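Side-chain contacts in nucleoside diphosphate kinase family protein (Babesia bovis, PDB 3JS9), which probably transfers the terminal phosphate of a nucleoside triphosphate to a nucleoside diphosphate, with magnesium as cofactor, through a phosphohistidine intermediate: residues A88-I91 with G92-L95; S127-D130 with A131-C135. One frame throughout, in Å; residues are numbered along the deposited sequence.

Contact 1 (A88-I91 with G92-L95); sequences AIKI and GRNL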
ATOM      1  N   ALA A  88      -2.321 -21.791  13.128  1.00 19.96           N
ATOM      2  CA  ALA A  88      -3.228 -20.847  12.524  1.00 20.44           C
ATOM      3  C   ALA A  88      -4.013 -20.027  13.572  1.00 20.46           C
ATOM      4  O   ALA A  88      -4.208 -18.835  13.407  1.00 20.02           O
ATOM      5  CB  ALA A  88      -4.182 -21.574  11.573  1.00 20.46           C
ATOM      6  N   ILE A  89      -4.454 -20.675  14.652  1.00 20.85           N
ATOM      7  CA  ILE A  89      -5.332 -20.026  15.615  1.00 21.15           C
ATOM      8  C   ILE A  89      -4.615 -18.868  16.305  1.00 20.96           C
ATOM      9  O   ILE A  89      -5.172 -17.757  16.388  1.00 20.47           O
ATOM     10  CB  ILE A  89      -5.923 -21.037  16.629  1.00 21.85           C
ATOM     11  CG1 ILE A  89      -6.828 -22.042  15.898  1.00 20.85           C
ATOM     12  CG2 ILE A  89      -6.732 -20.333  17.678  1.00 21.28           C
ATOM     13  CD1 ILE A  89      -6.953 -23.374  16.628  1.00 21.69           C
ATOM     14  N   LYS A  90      -3.373 -19.119  16.739  1.00 20.22           N
ATOM     15  CA  LYS A  90      -2.529 -18.100  17.357  1.00 20.07           C
ATOM     16  C   LYS A  90      -2.141 -16.995  16.353  1.00 20.32           C
ATOM     17  O   LYS A  90      -2.096 -15.805  16.700  1.00 19.76           O
ATOM     18  CB  LYS A  90      -1.297 -18.746  17.964  1.00 20.55           C
ATOM     19  CG  LYS A  90      -0.357 -17.814  18.661  1.00 22.00           C
ATOM     20  CD  LYS A  90       0.647 -18.571  19.534  1.00 25.32           C
ATOM     21  CE  LYS A  90       1.764 -17.585  19.984  1.00 29.70           C
ATOM     22  NZ  LYS A  90       2.572 -18.025  21.173  1.00 30.59           N
ATOM     23  N   ILE A  91      -1.889 -17.387  15.102  1.00 20.23           N
ATOM     24  CA  ILE A  91      -1.576 -16.425  14.058  1.00 19.52           C
ATOM     25  C   ILE A  91      -2.753 -15.495  13.776  1.00 20.22           C
ATOM     26  O   ILE A  91      -2.559 -14.273  13.599  1.00 20.36           O
ATOM     27  CB  ILE A  91      -1.125 -17.135  12.799  1.00 19.75           C
ATOM     28  CG1 ILE A  91       0.314 -17.632  12.994  1.00 19.89           C
ATOM     29  CG2 ILE A  91      -1.286 -16.236  11.593  1.00 16.82           C
ATOM     30  CD1 ILE A  91       0.752 -18.564  11.935  1.00 20.38           C
ATOM     31  N   GLY A  92      -3.971 -16.049  13.775  1.00 19.88           N
ATOM     32  CA  GLY A  92      -5.162 -15.231  13.592  1.00 20.31           C
ATOM     33  C   GLY A  92      -5.279 -14.166  14.670  1.00 20.84           C
ATOM     34  O   GLY A  92      -5.568 -12.989  14.379  1.00 20.71           O
ATOM     35  N   ARG A  93      -5.038 -14.581  15.917  1.00 21.55           N
ATOM     36  CA  ARG A  93      -5.064 -13.694  17.084  1.00 21.72           C
ATOM     37  C   ARG A  93      -4.003 -12.651  16.939  1.00 21.43           C
ATOM     38  O   ARG A  93      -4.287 -11.473  17.128  1.00 22.56           O
ATOM     39  CB  ARG A  93      -4.911 -14.467  18.396  1.00 22.53           C
ATOM     40  CG  ARG A  93      -6.225 -15.115  18.897  1.00 26.54           C
ATOM     41  CD  ARG A  93      -6.022 -16.313  19.878  1.00 34.19           C
ATOM     42  NE  ARG A  93      -4.766 -16.243  20.636  1.00 39.85           N
ATOM     43  CZ  ARG A  93      -4.037 -17.302  21.013  1.00 42.01           C
ATOM     44  NH1 ARG A  93      -2.893 -17.112  21.674  1.00 42.80           N
ATOM     45  NH2 ARG A  93      -4.431 -18.548  20.737  1.00 40.09           N
ATOM     46  N   ASN A  94      -2.802 -13.045  16.529  1.00 20.77           N
ATOM     47  CA  ASN A  94      -1.736 -12.068  16.268  1.00 20.78           C
ATOM     48  C   ASN A  94      -2.047 -11.019  15.200  1.00 21.26           C
ATOM     49  O   ASN A  94      -1.593  -9.871  15.297  1.00 21.64           O
ATOM     50  CB  ASN A  94      -0.453 -12.777  15.852  1.00 20.04           C
ATOM     51  CG  ASN A  94       0.150 -13.585  16.979  1.00 20.93           C
ATOM     52  OD1 ASN A  94      -0.267 -13.460  18.145  1.00 19.95           O
ATOM     53  ND2 ASN A  94       1.146 -14.416  16.648  1.00 18.90           N
ATOM     54  N   LEU A  95      -2.780 -11.408  14.163  1.00 21.17           N
ATOM     55  CA  LEU A  95      -2.997 -10.497  13.076  1.00 21.76           C
ATOM     56  C   LEU A  95      -4.083  -9.497  13.448  1.00 22.46           C
ATOM     57  O   LEU A  95      -4.035  -8.315  13.060  1.00 22.81           O
ATOM     58  CB  LEU A  95      -3.361 -11.252  11.788  1.00 21.77           C
ATOM     59  CG  LEU A  95      -2.375 -12.179  11.076  1.00 22.02           C
ATOM     60  CD1 LEU A  95      -2.892 -12.496   9.631  1.00 20.15           C
ATOM     61  CD2 LEU A  95      -0.908 -11.636  11.065  1.00 20.02           C
TER

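Contact 2 (S127-D130 with A131-C135); sequences SAED and AAREC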
ATOM      1  N   SER A 127      -9.379 -20.319  20.582  1.00 22.79           N
ATOM      2  CA  SER A 127      -8.772 -21.540  21.090  1.00 23.10           C
ATOM      3  C   SER A 127      -9.097 -22.667  20.120  1.00 22.93           C
ATOM      4  O   SER A 127      -9.983 -22.505  19.271  1.00 22.77           O
ATOM      5  CB  SER A 127      -9.351 -21.886  22.487  1.00 22.71           C
ATOM      6  OG  SER A 127     -10.755 -22.138  22.392  1.00 22.47           O
ATOM      7  N   ALA A 128      -8.405 -23.800  20.271  1.00 22.97           N
ATOM      8  CA  ALA A 128      -8.673 -25.005  19.465  1.00 23.49           C
ATOM      9  C   ALA A 128     -10.143 -25.452  19.569  1.00 23.48           C
ATOM     10  O   ALA A 128     -10.781 -25.767  18.567  1.00 23.32           O
ATOM     11  CB  ALA A 128      -7.712 -26.150  19.853  1.00 22.81           C
ATOM     12  N   GLU A 129     -10.680 -25.416  20.779  1.00 24.11           N
ATOM     13  CA  GLU A 129     -12.060 -25.774  21.007  1.00 25.48           C
ATOM     14  C   GLU A 129     -12.998 -24.777  20.317  1.00 25.65           C
ATOM     15  O   GLU A 129     -13.946 -25.179  19.658  1.00 25.64           O
ATOM     16  CB  GLU A 129     -12.368 -25.885  22.526  1.00 25.82           C
ATOM     17  CG  GLU A 129     -13.636 -26.687  22.813  1.00 27.51           C
ATOM     18  CD  GLU A 129     -14.268 -26.462  24.190  1.00 30.83           C
ATOM     19  OE1 GLU A 129     -13.545 -26.521  25.210  1.00 30.44           O
ATOM     20  OE2 GLU A 129     -15.520 -26.274  24.247  1.00 33.09           O
ATOM     21  N   ASP A 130     -12.750 -23.480  20.464  1.00 26.42           N
ATOM     22  CA  ASP A 130     -13.602 -22.503  19.774  1.00 27.18           C
ATOM     23  C   ASP A 130     -13.509 -22.624  18.263  1.00 26.77           C
ATOM     24  O   ASP A 130     -14.514 -22.478  17.570  1.00 26.86           O
ATOM     25  CB  ASP A 130     -13.265 -21.071  20.186  1.00 28.51           C
ATOM     26  CG  ASP A 130     -13.596 -20.786  21.640  1.00 29.77           C
ATOM     27  OD1 ASP A 130     -14.571 -21.371  22.147  1.00 31.39           O
ATOM     28  OD2 ASP A 130     -12.896 -19.959  22.261  1.00 32.97           O
ATOM     29  N   ALA A 131     -12.301 -22.882  17.758  1.00 25.89           N
ATOM     30  CA  ALA A 131     -12.074 -22.999  16.318  1.00 25.59           C
ATOM     31  C   ALA A 131     -12.843 -24.180  15.747  1.00 25.73           C
ATOM     32  O   ALA A 131     -13.441 -24.075  14.661  1.00 26.05           O
ATOM     33  CB  ALA A 131     -10.592 -23.151  16.021  1.00 24.90           C
ATOM     34  N   ALA A 132     -12.826 -25.302  16.479  1.00 24.91           N
ATOM     35  CA  ALA A 132     -13.457 -26.532  16.006  1.00 24.22           C
ATOM     36  C   ALA A 132     -14.972 -26.319  15.862  1.00 24.08           C
ATOM     37  O   ALA A 132     -15.583 -26.771  14.892  1.00 23.66           O
ATOM     38  CB  ALA A 132     -13.141 -27.701  16.929  1.00 23.26           C
ATOM     39  N   ARG A 133     -15.556 -25.604  16.816  1.00 23.85           N
ATOM     40  CA  ARG A 133     -16.980 -25.334  16.796  1.00 24.21           C
ATOM     41  C   ARG A 133     -17.285 -24.366  15.673  1.00 23.73           C
ATOM     42  O   ARG A 133     -18.172 -24.602  14.847  1.00 23.58           O
ATOM     43  CB  ARG A 133     -17.467 -24.770  18.160  1.00 24.13           C
ATOM     44  CG  ARG A 133     -18.968 -24.399  18.174  1.00 27.02           C
ATOM     45  CD  ARG A 133     -19.534 -23.945  19.539  1.00 31.70           C
ATOM     46  NE  ARG A 133     -18.914 -22.702  19.982  1.00 35.37           N
ATOM     47  CZ  ARG A 133     -17.937 -22.657  20.890  1.00 38.03           C
ATOM     48  NH1 ARG A 133     -17.509 -23.789  21.475  1.00 36.12           N
ATOM     49  NH2 ARG A 133     -17.393 -21.485  21.221  1.00 37.32           N
ATOM     50  N   GLU A 134     -16.528 -23.275  15.646  1.00 23.75           N
ATOM     51  CA  GLU A 134     -16.833 -22.163  14.757  1.00 23.40           C
ATOM     52  C   GLU A 134     -16.744 -22.574  13.278  1.00 22.81           C
ATOM     53  O   GLU A 134     -17.628 -22.208  12.478  1.00 22.05           O
ATOM     54  CB  GLU A 134     -15.949 -20.951  15.069  1.00 23.25           C
ATOM     55  CG  GLU A 134     -16.378 -20.153  16.286  1.00 22.95           C
ATOM     56  CD  GLU A 134     -15.243 -19.285  16.865  1.00 23.24           C
ATOM     57  OE1 GLU A 134     -14.259 -18.957  16.171  1.00 23.23           O
ATOM     58  OE2 GLU A 134     -15.334 -18.931  18.044  1.00 24.94           O
ATOM     59  N   CYS A 135     -15.711 -23.350  12.938  1.00 22.03           N
ATOM     60  CA  CYS A 135     -15.510 -23.800  11.537  1.00 22.58           C
ATOM     61  C   CYS A 135     -16.654 -24.664  11.026  1.00 22.28           C
ATOM     62  O   CYS A 135     -17.135 -24.469   9.884  1.00 22.68           O
ATOM     63  CB  CYS A 135     -14.166 -24.528  11.346  1.00 22.76           C
ATOM     64  SG  CYS A 135     -12.727 -23.422  11.450  1.00 22.80           S
TER

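Contact 1 (A88-I91 with G92-L95)
Gly92 N donates to Ala88 O at 2.8 Å, the first of four successive i to i+4 bonds that run through Asn94 N to Lys90 O (2.9 Å) and Leu95 N to Ile91 O. The amide of Asn94 folds back over that same Lys90 carbonyl: with CG beside its own backbone N (chi1 -67°), CG lies 3.2 Å from Lys90 O, while ND2 makes a weak hydrogen bond to Val102 O of a second subunit. Arg93 doubles back along the helix in the same sense. Its chain bends at chi3 (27°), which lays one face of the guanidinium over Lys90 CA, 3.9 Å off the plane and toward the rim. The extended Lys90 side chain runs past it, CG 4.0 Å from Arg93 NH1, and the two positive ends stay apart, NZ to NH1 5.6 Å. On the buried flank Ile91 CG2 packs against Leu95 CG at 4.2 Å, and both residues rest on Lys36 of helix 26-36. This is regular alpha-helix, 88-96, in a nucleoside diphosphate kinase fold: one flank faces the neighbouring subunit, and another carries Arg93, a predicted ATP-binding residue near the predicted phosphohistidine His123.

Contact 2 (S127-D130 with A131-C135)
Asp130 and Arg133 lie side by side and join in a salt bridge, Asp130 OD1 to Arg133 NH2 at 3.0 Å. Outward from the backbone, Asp130 first brings its CB within 3.7 Å of Glu134 OE2, one turn further on. From there CG swings to the side of its own backbone N (chi1 -67°), and the carboxylate divides its oxygens between two neighbours. OD2 accepts a weak bond from Ser127 OG, whereas OD1 receives Arg133 NH2 from above the carboxylate plane, with the two flat groups turned 73° against each other. Ser127 is the N-cap of helix 128-138: its OG takes the N-H of Asp130 at 3.1 Å, nearly straight at 165°, and its carbonyl accepts from Ala131 N at 2.8 Å. The negative charge of Asp130 thus sits in the first turn, where it would probably interact favourably with the helix dipole. Arg133 reaches back because its chain bends at chi3; Glu129 OE2 lies near the guanidinium edge too, but at 4.2 Å from NH1 it is too far for a salt bridge. Glu134 lays its CG 3.2 Å from Asp130 O, and its OE1 goes on to hydrogen bonds with Ser125 OG and with NE2 of His123, the predicted phosphohistidine. That second bond probably helps orient the imidazole.

How the contacts relate
Contact 1 comes first along the chain, on helix 88-96 just after strand 78-85; contact 2 follows on helix 128-138, shortly after strand 122-124. Their centres are about 13 Å apart, yet the helices meet directly: Ile89 CD1 packs on Ala131 CB at 3.7 Å and equally close to Ala128 CA, and Ile89 CG2 reaches Ser127 N. One isoleucine therefore wedges the first helix against the start of the second. The two contacts approach the predicted catalytic histidine from different directions, the side chain of Arg93 about 8 Å from that of His123 and the side chain of Glu134 about 3 Å from it. Contact 1 also meets a second subunit, whereas contact 2 touches no other chain of the six-chain assembly.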